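Local atomic coordinates of NADH kinase POS5, mitochondrial (Saccharomyces cerevisiae, PDB entry 3AFO), a protein that phosphorylates NADH and, with a twofold lower preference, NAD(+) using ATP, serving as a key source of cellular NADPH and as an anti-oxidant factor. Residues Lys9-Asn14 with Ile102-Pro107; Val44-Lys49 with Val73-Gln78; Asp110-Thr115 with Ser132-Thr137; Leu118-Gly123 with Val142-Leu147. All blocks are in the same frame, centred on the assembly; numbering follows the deposited sequence. Where two conformers were deposited one is given.

Interaction 1: Lys9-Asn14 with Ile102-Pro107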
loop_
_atom_site.group_PDB
_atom_site.type_symbol
_atom_site.label_atom_id
_atom_site.label_comp_id
_atom_site.label_asym_id
_atom_site.label_seq_id
_atom_site.Cartn_x
_atom_site.Cartn_y
_atom_site.Cartn_z
ATOM N N LYS A 9 13.493 -16.593 51.848
ATOM C CA LYS A 9 13.366 -18.043 51.748
ATOM C C LYS A 9 12.650 -18.394 50.453
ATOM O O LYS A 9 11.615 -17.810 50.127
ATOM C CB LYS A 9 12.605 -18.619 52.948
ATOM C CG LYS A 9 13.423 -18.695 54.230
ATOM C CD LYS A 9 12.653 -19.416 55.334
ATOM C CE LYS A 9 12.187 -20.794 54.887
ATOM N NZ LYS A 9 11.227 -21.377 55.867
ATOM N N ILE A 10 13.216 -19.340 49.715
ATOM C CA ILE A 10 12.614 -19.830 48.473
ATOM C C ILE A 10 11.865 -21.130 48.785
ATOM O O ILE A 10 12.485 -22.100 49.221
ATOM C CB ILE A 10 13.681 -20.064 47.375
ATOM C CG1 ILE A 10 14.405 -18.753 47.035
ATOM C CG2 ILE A 10 13.042 -20.670 46.124
ATOM C CD1 ILE A 10 15.670 -18.933 46.179
ATOM N N LYS A 11 10.548 -21.130 48.566
ATOM C CA LYS A 11 9.673 -22.273 48.895
ATOM C C LYS A 11 8.987 -22.884 47.660
ATOM O O LYS A 11 8.696 -22.165 46.694
ATOM C CB LYS A 11 8.605 -21.852 49.909
ATOM C CG LYS A 11 9.137 -21.644 51.322
ATOM C CD LYS A 11 8.013 -21.428 52.311
ATOM C CE LYS A 11 8.547 -20.998 53.665
ATOM N NZ LYS A 11 7.430 -20.800 54.640
ATOM N N PRO A 12 8.723 -24.212 47.690
ATOM C CA PRO A 12 8.011 -24.871 46.581
ATOM C C PRO A 12 6.642 -24.247 46.352
ATOM O O PRO A 12 5.882 -24.070 47.306
ATOM C CB PRO A 12 7.853 -26.313 47.076
ATOM C CG PRO A 12 9.003 -26.494 48.043
ATOM C CD PRO A 12 9.110 -25.178 48.740
ATOM N N VAL A 13 6.333 -23.908 45.102
ATOM C CA VAL A 13 5.034 -23.318 44.784
ATOM C C VAL A 13 3.871 -24.299 45.020
ATOM O O VAL A 13 2.730 -23.880 45.240
ATOM C CB VAL A 13 5.000 -22.682 43.356
ATOM C CG1 VAL A 13 5.117 -23.742 42.273
ATOM C CG2 VAL A 13 3.756 -21.834 43.176
ATOM N N ASN A 14 4.155 -25.599 45.000
ATOM C CA ASN A 14 3.117 -26.580 45.330
ATOM C C ASN A 14 2.615 -26.473 46.775
ATOM O O ASN A 14 1.652 -27.135 47.137
ATOM C CB ASN A 14 3.558 -28.015 45.005
ATOM C CG ASN A 14 4.696 -28.492 45.879
ATOM O OD1 ASN A 14 4.784 -28.151 47.056
ATOM N ND2 ASN A 14 5.574 -29.303 45.303
ATOM N N ILE A 102 9.240 -14.397 51.460
ATOM C CA ILE A 102 9.065 -15.722 50.880
ATOM C C ILE A 102 8.758 -15.604 49.387
ATOM O O ILE A 102 7.889 -14.845 48.990
ATOM C CB ILE A 102 7.955 -16.534 51.595
ATOM C CG1 ILE A 102 8.266 -16.656 53.095
ATOM C CG2 ILE A 102 7.823 -17.911 50.951
ATOM C CD1 ILE A 102 7.093 -17.135 53.943
ATOM N N LEU A 103 9.510 -16.343 48.583
ATOM C CA LEU A 103 9.306 -16.418 47.148
ATOM C C LEU A 103 8.976 -17.856 46.820
ATOM O O LEU A 103 9.789 -18.747 47.057
ATOM C CB LEU A 103 10.584 -16.022 46.398
ATOM C CG LEU A 103 11.167 -14.628 46.674
ATOM C CD1 LEU A 103 12.430 -14.428 45.842
ATOM C CD2 LEU A 103 10.141 -13.520 46.405
ATOM N N TYR A 104 7.790 -18.082 46.269
ATOM C CA TYR A 104 7.406 -19.421 45.824
ATOM C C TYR A 104 7.805 -19.645 44.374
ATOM O O TYR A 104 7.652 -18.753 43.531
ATOM C CB TYR A 104 5.911 -19.644 46.024
ATOM C CG TYR A 104 5.503 -19.518 47.471
ATOM C CD1 TYR A 104 5.537 -20.625 48.324
ATOM C CD2 TYR A 104 5.097 -18.297 47.991
ATOM C CE1 TYR A 104 5.184 -20.512 49.658
ATOM C CE2 TYR A 104 4.741 -18.173 49.318
ATOM C CZ TYR A 104 4.788 -19.287 50.144
ATOM O OH TYR A 104 4.428 -19.149 51.458
ATOM N N THR A 105 8.336 -20.830 44.094
ATOM C CA THR A 105 8.787 -21.176 42.762
ATOM C C THR A 105 8.700 -22.678 42.490
ATOM O O THR A 105 8.554 -23.485 43.414
ATOM C CB THR A 105 10.234 -20.685 42.513
ATOM O OG1 THR A 105 10.485 -20.688 41.109
ATOM C CG2 THR A 105 11.270 -21.580 43.209
ATOM N N GLY A 106 8.799 -23.036 41.213
ATOM C CA GLY A 106 8.840 -24.430 40.786
ATOM C C GLY A 106 8.724 -24.528 39.273
ATOM O O GLY A 106 8.859 -23.520 38.579
ATOM N N PRO A 107 8.473 -25.746 38.754
ATOM C CA PRO A 107 8.268 -25.975 37.309
ATOM C C PRO A 107 6.981 -25.313 36.789
ATOM O O PRO A 107 6.025 -25.140 37.555
ATOM C CB PRO A 107 8.155 -27.499 37.201
ATOM C CG PRO A 107 8.619 -28.053 38.546
ATOM C CD PRO A 107 8.379 -26.991 39.544
HETATM O O HOH W 1 4.928 -22.110 52.921
#
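With CG anti to its carbonyl carbon (chi1 -73°) and every later torsion extended, Lys11 runs alongside Tyr104 and over Ile102. Its CB lies 3.7 Å from Tyr104 CD1, its CD 3.8 Å from Ile102 CG2, and its NZ ends near Ile102 CD1. Paired in the ladder, Lys11 and Tyr104 send their side chains to one face, and the similar first torsion of Tyr104 (chi1 -60°) keeps them side by side. One face of the phenol ring carries Ile102 CG2, offset toward the rim, while Pro12 O meets the ring edge in plane. A water joins Lys11 NZ and Tyr104 OH through two long, weak bonds. On the face bearing Ile10 and Leu103, Ile10 CG2 meets Thr105 CG2 at 3.5 Å; Thr105 OG1 is turned to Val77 O instead.

Four backbone bonds fix the register. Leu103 N donates to Lys9 O (3.0 Å) and Lys11 N to Leu103 O (2.9 Å), then Thr105 N to Lys11 O. The last, Val13 N to Thr105 O (2.8 Å), follows as the chain leaves the strand. Val13 then packs on Tyr104 CB and helix 108-114. This alternation of donors and acceptors is that of a parallel beta pair, here N-terminal strand 8-12 beside strand 101-105 of the kinase's alpha/beta domain.

Interaction 2: Val44-Lys49 with Val73-Gln78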
loop_
_atom_site.group_PDB
_atom_site.type_symbol
_atom_site.label_atom_id
_atom_site.label_comp_id
_atom_site.label_asym_id
_atom_site.label_seq_id
_atom_site.Cartn_x
_atom_site.Cartn_y
_atom_site.Cartn_z
ATOM N N VAL A 44 0.057 -14.448 43.278
ATOM C CA VAL A 44 0.457 -13.510 42.233
ATOM C C VAL A 44 1.765 -13.963 41.596
ATOM O O VAL A 44 2.814 -13.959 42.240
ATOM C CB VAL A 44 0.582 -12.075 42.799
ATOM C CG1 VAL A 44 1.007 -11.073 41.706
ATOM C CG2 VAL A 44 -0.753 -11.634 43.428
ATOM N N TYR A 45 1.692 -14.365 40.330
ATOM C CA TYR A 45 2.872 -14.723 39.539
ATOM C C TYR A 45 3.454 -13.498 38.817
ATOM O O TYR A 45 2.751 -12.808 38.071
ATOM C CB TYR A 45 2.523 -15.827 38.542
ATOM C CG TYR A 45 3.619 -16.234 37.580
ATOM C CD1 TYR A 45 4.923 -16.447 38.019
ATOM C CD2 TYR A 45 3.333 -16.454 36.233
ATOM C CE1 TYR A 45 5.921 -16.838 37.139
ATOM C CE2 TYR A 45 4.326 -16.855 35.341
ATOM C CZ TYR A 45 5.616 -17.042 35.802
ATOM O OH TYR A 45 6.610 -17.437 34.935
ATOM N N ILE A 46 4.740 -13.244 39.043
ATOM C CA ILE A 46 5.389 -12.055 38.494
ATOM C C ILE A 46 6.524 -12.449 37.568
ATOM O O ILE A 46 7.403 -13.237 37.942
ATOM C CB ILE A 46 5.934 -11.108 39.601
ATOM C CG1 ILE A 46 4.884 -10.878 40.687
ATOM C CG2 ILE A 46 6.372 -9.762 38.997
ATOM C CD1 ILE A 46 5.456 -10.324 41.965
ATOM N N THR A 47 6.492 -11.907 36.352
ATOM C CA THR A 47 7.545 -12.133 35.370
ATOM C C THR A 47 8.134 -10.795 34.949
ATOM O O THR A 47 7.468 -9.762 35.038
ATOM C CB THR A 47 7.013 -12.858 34.114
ATOM O OG1 THR A 47 6.163 -11.975 33.372
ATOM C CG2 THR A 47 6.225 -14.076 34.504
ATOM N N LYS A 48 9.382 -10.817 34.493
ATOM C CA LYS A 48 10.045 -9.586 34.060
ATOM C C LYS A 48 10.879 -9.811 32.816
ATOM O O LYS A 48 11.281 -10.929 32.516
ATOM C CB LYS A 48 10.918 -9.008 35.178
ATOM C CG LYS A 48 12.113 -9.876 35.571
ATOM C CD LYS A 48 12.965 -9.183 36.627
ATOM C CE LYS A 48 14.080 -10.101 37.146
ATOM N NZ LYS A 48 15.003 -10.584 36.065
ATOM N N LYS A 49 11.135 -8.731 32.092
ATOM C CA LYS A 49 12.047 -8.801 30.974
ATOM C C LYS A 49 13.437 -9.094 31.540
ATOM O O LYS A 49 13.912 -8.382 32.434
ATOM C CB LYS A 49 12.026 -7.498 30.175
ATOM C CG LYS A 49 12.879 -7.566 28.907
ATOM C CD LYS A 49 12.800 -6.277 28.130
ATOM C CE LYS A 49 13.896 -6.217 27.091
ATOM N NZ LYS A 49 14.143 -4.793 26.760
ATOM N N VAL A 73 -1.192 -12.290 50.388
ATOM C CA VAL A 73 -0.640 -12.496 49.043
ATOM C C VAL A 73 0.591 -13.395 49.025
ATOM O O VAL A 73 1.502 -13.245 49.838
ATOM C CB VAL A 73 -0.369 -11.139 48.319
ATOM C CG1 VAL A 73 0.631 -11.299 47.163
ATOM C CG2 VAL A 73 -1.675 -10.552 47.816
ATOM N N ASN A 74 0.601 -14.331 48.080
ATOM C CA ASN A 74 1.741 -15.206 47.862
ATOM C C ASN A 74 2.390 -14.913 46.525
ATOM O O ASN A 74 1.720 -14.940 45.491
ATOM C CB ASN A 74 1.305 -16.670 47.937
ATOM C CG ASN A 74 0.535 -16.974 49.218
ATOM O OD1 ASN A 74 1.022 -16.718 50.322
ATOM N ND2 ASN A 74 -0.687 -17.479 49.072
ATOM N N VAL A 75 3.702 -14.661 46.560
ATOM C CA VAL A 75 4.488 -14.280 45.380
ATOM C C VAL A 75 5.133 -15.493 44.717
ATOM O O VAL A 75 5.897 -16.242 45.346
ATOM C CB VAL A 75 5.589 -13.239 45.742
ATOM C CG1 VAL A 75 6.628 -13.102 44.621
ATOM C CG2 VAL A 75 4.981 -11.889 46.090
ATOM N N ILE A 76 4.831 -15.669 43.435
ATOM C CA ILE A 76 5.423 -16.718 42.627
ATOM C C ILE A 76 6.315 -16.084 41.551
ATOM O O ILE A 76 5.901 -15.135 40.884
ATOM C CB ILE A 76 4.340 -17.559 41.918
ATOM C CG1 ILE A 76 3.250 -18.013 42.908
ATOM C CG2 ILE A 76 4.980 -18.731 41.215
ATOM C CD1 ILE A 76 1.930 -18.509 42.234
ATOM N N VAL A 77 7.529 -16.611 41.393
ATOM C CA VAL A 77 8.435 -16.196 40.308
ATOM C C VAL A 77 9.083 -17.449 39.751
ATOM O O VAL A 77 8.987 -18.513 40.360
ATOM C CB VAL A 77 9.531 -15.162 40.761
ATOM C CG1 VAL A 77 8.906 -13.902 41.294
ATOM C CG2 VAL A 77 10.485 -15.768 41.808
ATOM N N GLN A 78 9.733 -17.304 38.595
ATOM C CA GLN A 78 10.544 -18.356 37.979
ATOM C C GLN A 78 11.694 -18.798 38.896
ATOM O O GLN A 78 12.175 -17.997 39.697
ATOM C CB GLN A 78 11.121 -17.845 36.651
ATOM C CG GLN A 78 10.076 -17.638 35.565
ATOM C CD GLN A 78 9.466 -18.945 35.131
ATOM O OE1 GLN A 78 10.060 -19.697 34.361
ATOM N NE2 GLN A 78 8.279 -19.229 35.633
#
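Tyr45 lays the edge of its ring along the backbone of Ile76 and Val77, fitting the step made by the Ile76 carbonyl and the methyl beside it: CD1 is 3.3 Å from Ile76 O and 3.9 Å from Ile76 CG2. CG is anti to the backbone N (chi1 176°), which carries the ring forward along the neighbouring strand toward Gln78. There the amide of Gln78, bent back at chi2, crosses the phenol end with its plane 60° from that of the ring; the placement of that amide is doubtful, since its separation from the hydroxyl is too short. On the face bearing Val44 and Val75 methyl bumps meet one another obliquely. Val44 CG2 rests against Val73 CG1 at 4.0 Å, and Ile46 CD1 reaches back to Val75 CG1, also at 4.0 Å.

These two strands are the ends of a right-handed beta-alpha-beta crossover through helix 53-69, whose Phe62 and Ile63 meet Ile46. Parallel pairing rests on three bonds: Val44 N to Asn74 O (2.8 Å), Ile76 N to Val44 O (2.9 Å, N-H...O 176°) and Ile46 N to Ile76 O. Replacing Tyr45 by an alanine would probably open a gap beside Ile76 and cost Ile111 and Met133, which also touch the side chain, one of their packing partners. Further along, the Val77 CG1 methyl fits against Ile46 CB and sits 3.7 Å from Ile46 O, a buried carbonyl oxygen with no polar partner in the model.

Interaction 3: Asp110-Thr115 with Ser132-Thr137; sequences DIVNRT and SMFGNT
Val112 and Thr115 bring helix 108-114 and the residue after it against Phe134 and Thr137, in the connection that follows helix 124-132 within the alpha/beta domain of this NAD kinase family member; a type I beta turn from Ser132 to Gly135 shapes that connection. Along the first segment, Ile111 supplies a carbonyl oxygen taken from opposite faces of its plane by Arg114 N (3.1 Å) and Thr115 OG1 (2.9 Å), fixing the threonine side chain against the preceding turn.

The side chain of Val112 then splits its work. CG1, anti to the backbone N (chi1 164°), reaches Phe134 CD1 at 3.8 Å and makes a close methyl-methyl contact with Thr137 CG2 at 3.4 Å. CG2 lies over one ring face and also comes 3.5 Å from Met133 O. The valine and the phenylalanine pass alongside one another pointing opposite ways, and Val112 O sits in plane at the ring edge. An alanine in place of Phe134 would probably open a gap between helix 108-114 and the loop, leaving Val112 and Thr115 without their aromatic partner.

Arg180 bonds to the carbonyl oxygens of Phe134 and Thr137. At Thr115 the side chain crosses Phe134 at about a right angle, with CB 3.9 Å from Phe134 CZ at the ring edge.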
loop_
_atom_site.group_PDB
_atom_site.type_symbol
_atom_site.label_atom_id
_atom_site.label_comp_id
_atom_site.label_asym_id
_atom_site.label_seq_id
_atom_site.Cartn_x
_atom_site.Cartn_y
_atom_site.Cartn_z
ATOM N N ASP A 110 3.514 -26.573 37.750
ATOM C CA ASP A 110 3.220 -26.210 39.135
ATOM C C ASP A 110 2.767 -24.751 39.254
ATOM O O ASP A 110 1.816 -24.452 39.971
ATOM C CB ASP A 110 4.449 -26.455 40.028
ATOM C CG ASP A 110 4.626 -27.924 40.423
ATOM O OD1 ASP A 110 4.212 -28.833 39.669
ATOM O OD2 ASP A 110 5.191 -28.164 41.512
ATOM N N ILE A 111 3.450 -23.847 38.549
ATOM C CA ILE A 111 3.112 -22.422 38.598
ATOM C C ILE A 111 1.755 -22.164 37.946
ATOM O O ILE A 111 0.891 -21.490 38.517
ATOM C CB ILE A 111 4.208 -21.550 37.929
ATOM C CG1 ILE A 111 5.502 -21.600 38.749
ATOM C CG2 ILE A 111 3.715 -20.109 37.732
ATOM C CD1 ILE A 111 6.639 -20.762 38.189
ATOM N N VAL A 112 1.577 -22.737 36.758
ATOM C CA VAL A 112 0.371 -22.579 35.957
ATOM C C VAL A 112 -0.922 -22.908 36.731
ATOM O O VAL A 112 -1.919 -22.179 36.631
ATOM C CB VAL A 112 0.496 -23.417 34.648
ATOM C CG1 VAL A 112 -0.835 -23.610 33.973
ATOM C CG2 VAL A 112 1.495 -22.758 33.695
ATOM N N ASN A 113 -0.877 -23.986 37.509
ATOM C CA ASN A 113 -2.018 -24.482 38.296
ATOM C C ASN A 113 -2.438 -23.605 39.462
ATOM O O ASN A 113 -3.563 -23.724 39.966
ATOM C CB ASN A 113 -1.702 -25.873 38.863
ATOM C CG ASN A 113 -1.527 -26.917 37.792
ATOM O OD1 ASN A 113 -0.777 -27.883 37.974
ATOM N ND2 ASN A 113 -2.218 -26.740 36.659
ATOM N N ARG A 114 -1.534 -22.737 39.903
ATOM C CA ARG A 114 -1.740 -22.009 41.148
ATOM C C ARG A 114 -1.848 -20.494 41.012
ATOM O O ARG A 114 -2.212 -19.809 41.957
ATOM C CB ARG A 114 -0.685 -22.430 42.169
ATOM C CG ARG A 114 -0.985 -23.824 42.708
ATOM C CD ARG A 114 0.235 -24.511 43.234
ATOM N NE ARG A 114 -0.101 -25.844 43.728
ATOM C CZ ARG A 114 0.117 -26.971 43.058
ATOM N NH1 ARG A 114 0.679 -26.946 41.850
ATOM N NH2 ARG A 114 -0.230 -28.129 43.601
ATOM N N THR A 115 -1.569 -19.980 39.819
ATOM C CA THR A 115 -1.629 -18.539 39.567
ATOM C C THR A 115 -3.050 -17.954 39.525
ATOM O O THR A 115 -3.872 -18.375 38.716
ATOM C CB THR A 115 -0.867 -18.199 38.257
ATOM O OG1 THR A 115 0.512 -18.573 38.392
ATOM C CG2 THR A 115 -0.956 -16.718 37.958
ATOM N N SER A 132 2.120 -17.163 27.227
ATOM C CA SER A 132 2.537 -18.379 26.536
ATOM C C SER A 132 2.640 -19.599 27.448
ATOM O O SER A 132 2.398 -20.731 27.015
ATOM C CB SER A 132 3.888 -18.141 25.872
ATOM O OG SER A 132 4.225 -19.232 25.066
ATOM N N MET A 133 3.029 -19.360 28.698
ATOM C CA MET A 133 3.066 -20.402 29.726
ATOM C C MET A 133 1.725 -21.095 29.921
ATOM O O MET A 133 1.688 -22.290 30.184
ATOM C CB MET A 133 3.493 -19.801 31.063
ATOM C CG MET A 133 4.896 -20.123 31.498
ATOM S SD MET A 133 4.904 -20.028 33.301
ATOM C CE MET A 133 6.508 -20.704 33.687
ATOM N N PHE A 134 0.636 -20.339 29.799
ATOM C CA PHE A 134 -0.720 -20.841 30.054
ATOM C C PHE A 134 -1.428 -21.355 28.790
ATOM O O PHE A 134 -2.671 -21.362 28.716
ATOM C CB PHE A 134 -1.561 -19.752 30.725
ATOM C CG PHE A 134 -0.994 -19.272 32.033
ATOM C CD1 PHE A 134 -1.351 -19.891 33.228
ATOM C CD2 PHE A 134 -0.089 -18.213 32.071
ATOM C CE1 PHE A 134 -0.819 -19.455 34.449
ATOM C CE2 PHE A 134 0.449 -17.766 33.292
ATOM C CZ PHE A 134 0.077 -18.395 34.484
ATOM N N GLY A 135 -0.622 -21.798 27.822
ATOM C CA GLY A 135 -1.092 -22.251 26.512
ATOM C C GLY A 135 -2.254 -23.223 26.513
ATOM O O GLY A 135 -3.329 -22.908 25.996
ATOM N N ASN A 136 -2.065 -24.402 27.098
ATOM C CA ASN A 136 -3.130 -25.412 27.038
ATOM C C ASN A 136 -4.177 -25.286 28.144
ATOM O O ASN A 136 -5.141 -26.052 28.177
ATOM C CB ASN A 136 -2.554 -26.834 26.973
ATOM C CG ASN A 136 -1.842 -27.235 28.249
ATOM O OD1 ASN A 136 -1.249 -26.396 28.929
ATOM N ND2 ASN A 136 -1.898 -28.523 28.586
ATOM N N THR A 137 -4.012 -24.314 29.034
ATOM C CA THR A 137 -5.011 -24.090 30.069
ATOM C C THR A 137 -5.668 -22.702 30.029
ATOM O O THR A 137 -5.526 -21.932 29.069
ATOM C CB THR A 137 -4.446 -24.385 31.475
ATOM O OG1 THR A 137 -5.526 -24.461 32.411
ATOM C CG2 THR A 137 -3.473 -23.300 31.909
#

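Interaction 4: Leu118-Gly123 with Val142-Leu147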
loop_
_atom_site.group_PDB
_atom_site.type_symbol
_atom_site.label_atom_id
_atom_site.label_comp_id
_atom_site.label_asym_id
_atom_site.label_seq_id
_atom_site.Cartn_x
_atom_site.Cartn_y
_atom_site.Cartn_z
ATOM N N LEU A 118 -1.417 -12.950 36.697
ATOM C CA LEU A 118 -0.132 -12.755 36.051
ATOM C C LEU A 118 0.194 -11.261 36.036
ATOM O O LEU A 118 -0.598 -10.462 35.546
ATOM C CB LEU A 118 -0.139 -13.336 34.619
ATOM C CG LEU A 118 1.040 -12.987 33.683
ATOM C CD1 LEU A 118 2.373 -13.521 34.209
ATOM C CD2 LEU A 118 0.798 -13.461 32.237
ATOM N N VAL A 119 1.355 -10.900 36.592
ATOM C CA VAL A 119 1.851 -9.531 36.565
ATOM C C VAL A 119 3.144 -9.512 35.743
ATOM O O VAL A 119 4.079 -10.245 36.041
ATOM C CB VAL A 119 2.130 -8.977 37.990
ATOM C CG1 VAL A 119 2.814 -7.614 37.909
ATOM C CG2 VAL A 119 0.821 -8.859 38.814
ATOM N N THR A 120 3.180 -8.682 34.703
ATOM C CA THR A 120 4.358 -8.572 33.841
ATOM C C THR A 120 5.074 -7.224 34.030
ATOM O O THR A 120 4.442 -6.176 34.152
ATOM C CB THR A 120 3.997 -8.780 32.343
ATOM O OG1 THR A 120 3.052 -7.790 31.961
ATOM C CG2 THR A 120 3.378 -10.168 32.116
ATOM N N LEU A 121 6.399 -7.281 34.065
ATOM C CA LEU A 121 7.227 -6.102 34.235
ATOM C C LEU A 121 8.211 -6.006 33.058
ATOM O O LEU A 121 9.230 -6.690 33.025
ATOM C CB LEU A 121 7.968 -6.172 35.580
ATOM C CG LEU A 121 7.112 -6.341 36.838
ATOM C CD1 LEU A 121 7.989 -6.683 38.014
ATOM C CD2 LEU A 121 6.269 -5.109 37.154
ATOM N N GLY A 122 7.877 -5.181 32.072
ATOM C CA GLY A 122 8.706 -5.096 30.876
ATOM C C GLY A 122 7.972 -4.521 29.689
ATOM O O GLY A 122 7.425 -3.420 29.765
ATOM N N GLY A 123 7.975 -5.274 28.594
ATOM C CA GLY A 123 7.351 -4.832 27.341
ATOM C C GLY A 123 6.392 -5.862 26.765
ATOM O O GLY A 123 5.879 -6.722 27.486
ATOM N N VAL A 142 -4.346 -10.613 33.394
ATOM C CA VAL A 142 -2.984 -10.116 33.153
ATOM C C VAL A 142 -2.866 -8.636 33.503
ATOM O O VAL A 142 -3.586 -7.793 32.958
ATOM C CB VAL A 142 -2.548 -10.333 31.676
ATOM C CG1 VAL A 142 -1.098 -9.871 31.457
ATOM C CG2 VAL A 142 -2.703 -11.799 31.275
ATOM N N LEU A 143 -1.955 -8.333 34.422
ATOM C CA LEU A 143 -1.692 -6.964 34.856
ATOM C C LEU A 143 -0.317 -6.581 34.348
ATOM O O LEU A 143 0.688 -7.149 34.773
ATOM C CB LEU A 143 -1.736 -6.843 36.394
ATOM C CG LEU A 143 -1.475 -5.441 36.974
ATOM C CD1 LEU A 143 -2.365 -4.388 36.334
ATOM C CD2 LEU A 143 -1.590 -5.396 38.519
ATOM N N ALA A 144 -0.288 -5.613 33.432
ATOM C CA ALA A 144 0.909 -5.358 32.655
ATOM C C ALA A 144 1.473 -3.960 32.925
ATOM O O ALA A 144 0.797 -2.950 32.701
ATOM C CB ALA A 144 0.616 -5.563 31.163
ATOM N N PHE A 145 2.706 -3.916 33.422
ATOM C CA PHE A 145 3.394 -2.647 33.683
ATOM C C PHE A 145 4.551 -2.441 32.725
ATOM O O PHE A 145 5.397 -3.317 32.568
ATOM C CB PHE A 145 3.944 -2.601 35.112
ATOM C CG PHE A 145 2.882 -2.580 36.176
ATOM C CD1 PHE A 145 2.170 -1.420 36.444
ATOM C CD2 PHE A 145 2.628 -3.720 36.939
ATOM C CE1 PHE A 145 1.194 -1.395 37.448
ATOM C CE2 PHE A 145 1.666 -3.702 37.940
ATOM C CZ PHE A 145 0.944 -2.543 38.193
ATOM N N ALA A 146 4.594 -1.265 32.112
ATOM C CA ALA A 146 5.628 -0.917 31.135
ATOM C C ALA A 146 6.903 -0.407 31.797
ATOM O O ALA A 146 6.895 0.621 32.488
ATOM C CB ALA A 146 5.093 0.114 30.169
ATOM N N LEU A 147 7.994 -1.132 31.587
ATOM C CA LEU A 147 9.306 -0.699 32.042
ATOM C C LEU A 147 10.273 -0.748 30.879
ATOM O O LEU A 147 10.133 -1.591 29.998
ATOM C CB LEU A 147 9.814 -1.587 33.176
ATOM C CG LEU A 147 9.139 -1.273 34.514
ATOM C CD1 LEU A 147 8.665 -2.536 35.185
ATOM C CD2 LEU A 147 10.044 -0.436 35.423
HETATM O O HOH W 2 4.441 -5.741 30.853
#
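Phe145 O is gripped by two donors: Gly122 N at 3.1 Å, with an N-H...O angle of 172°, and a water that donates a hydrogen bond to it. The same water lies 2.7 Å from Thr120 OG1, and thus ties the threonine hydroxyl to the neighbouring strand. Chi1 of 60° sets this hydroxyl between the backbone N and the carbonyl carbon of Thr120, where it also touches Ala144 CB at 3.4 Å.

The backbone ladder is complete across the pair, from Leu143 N to Leu118 O (2.8 Å, 176°) through Thr120 N to Leu143 O and Phe145 N to Thr120 O, as far as Leu147 N to Gly122 O. On the face shared by Val119 and Leu121, Phe145 is held by methyl groups: Val119 CG1 stands at the ring edge, 4.0 Å from CD2 of Phe145, and Leu121 CD2 lies beside the same atom. Leu147 CD1 closes the end of this row, 3.7 Å from Leu121 CB. Behind them Phe62 and Met59 of helix 53-69 pack on Val119 and Leu121. The opposite face carries Leu118 CD2 against Val142 CG2, with helix 124-132 over it.

At the backbone angles of Gly122 a side chain would collide with the carbonyl oxygen of Leu121. The pair and helix 124-132 form a beta-alpha-beta unit; Gly123, the helix N-cap, lies near bound NADH in the GGDG motif of NAD kinases, which begins at Gly122.

How the interactions relate
Interactions 2 and 4 belong to one five-stranded parallel sheet: strands 43-48 and 117-122 are neighbours, joined by Tyr45 O to Val119 N at 2.8 Å and Thr47 O to Leu121 N at 2.9 Å. Interaction 1 attaches at the other side of strand 74-76, where Tyr104 N bonds to Val75 O (2.8 Å) and Thr105 OG1 to Val77 O (2.7 Å). Interaction 3 lies on the Tyr45 and Ile76 face, with Tyr45 CB 3.4 Å from Thr115 OG1; it also meets interaction 1 through Val13 and Asp110. Centres of interactions 1 and 4 are about 21 Å apart. Gly123 of interaction 4 approaches bound NADH to about 6 Å, whereas the Met133 side chain of interaction 3 is about 14 Å from the dinucleotide.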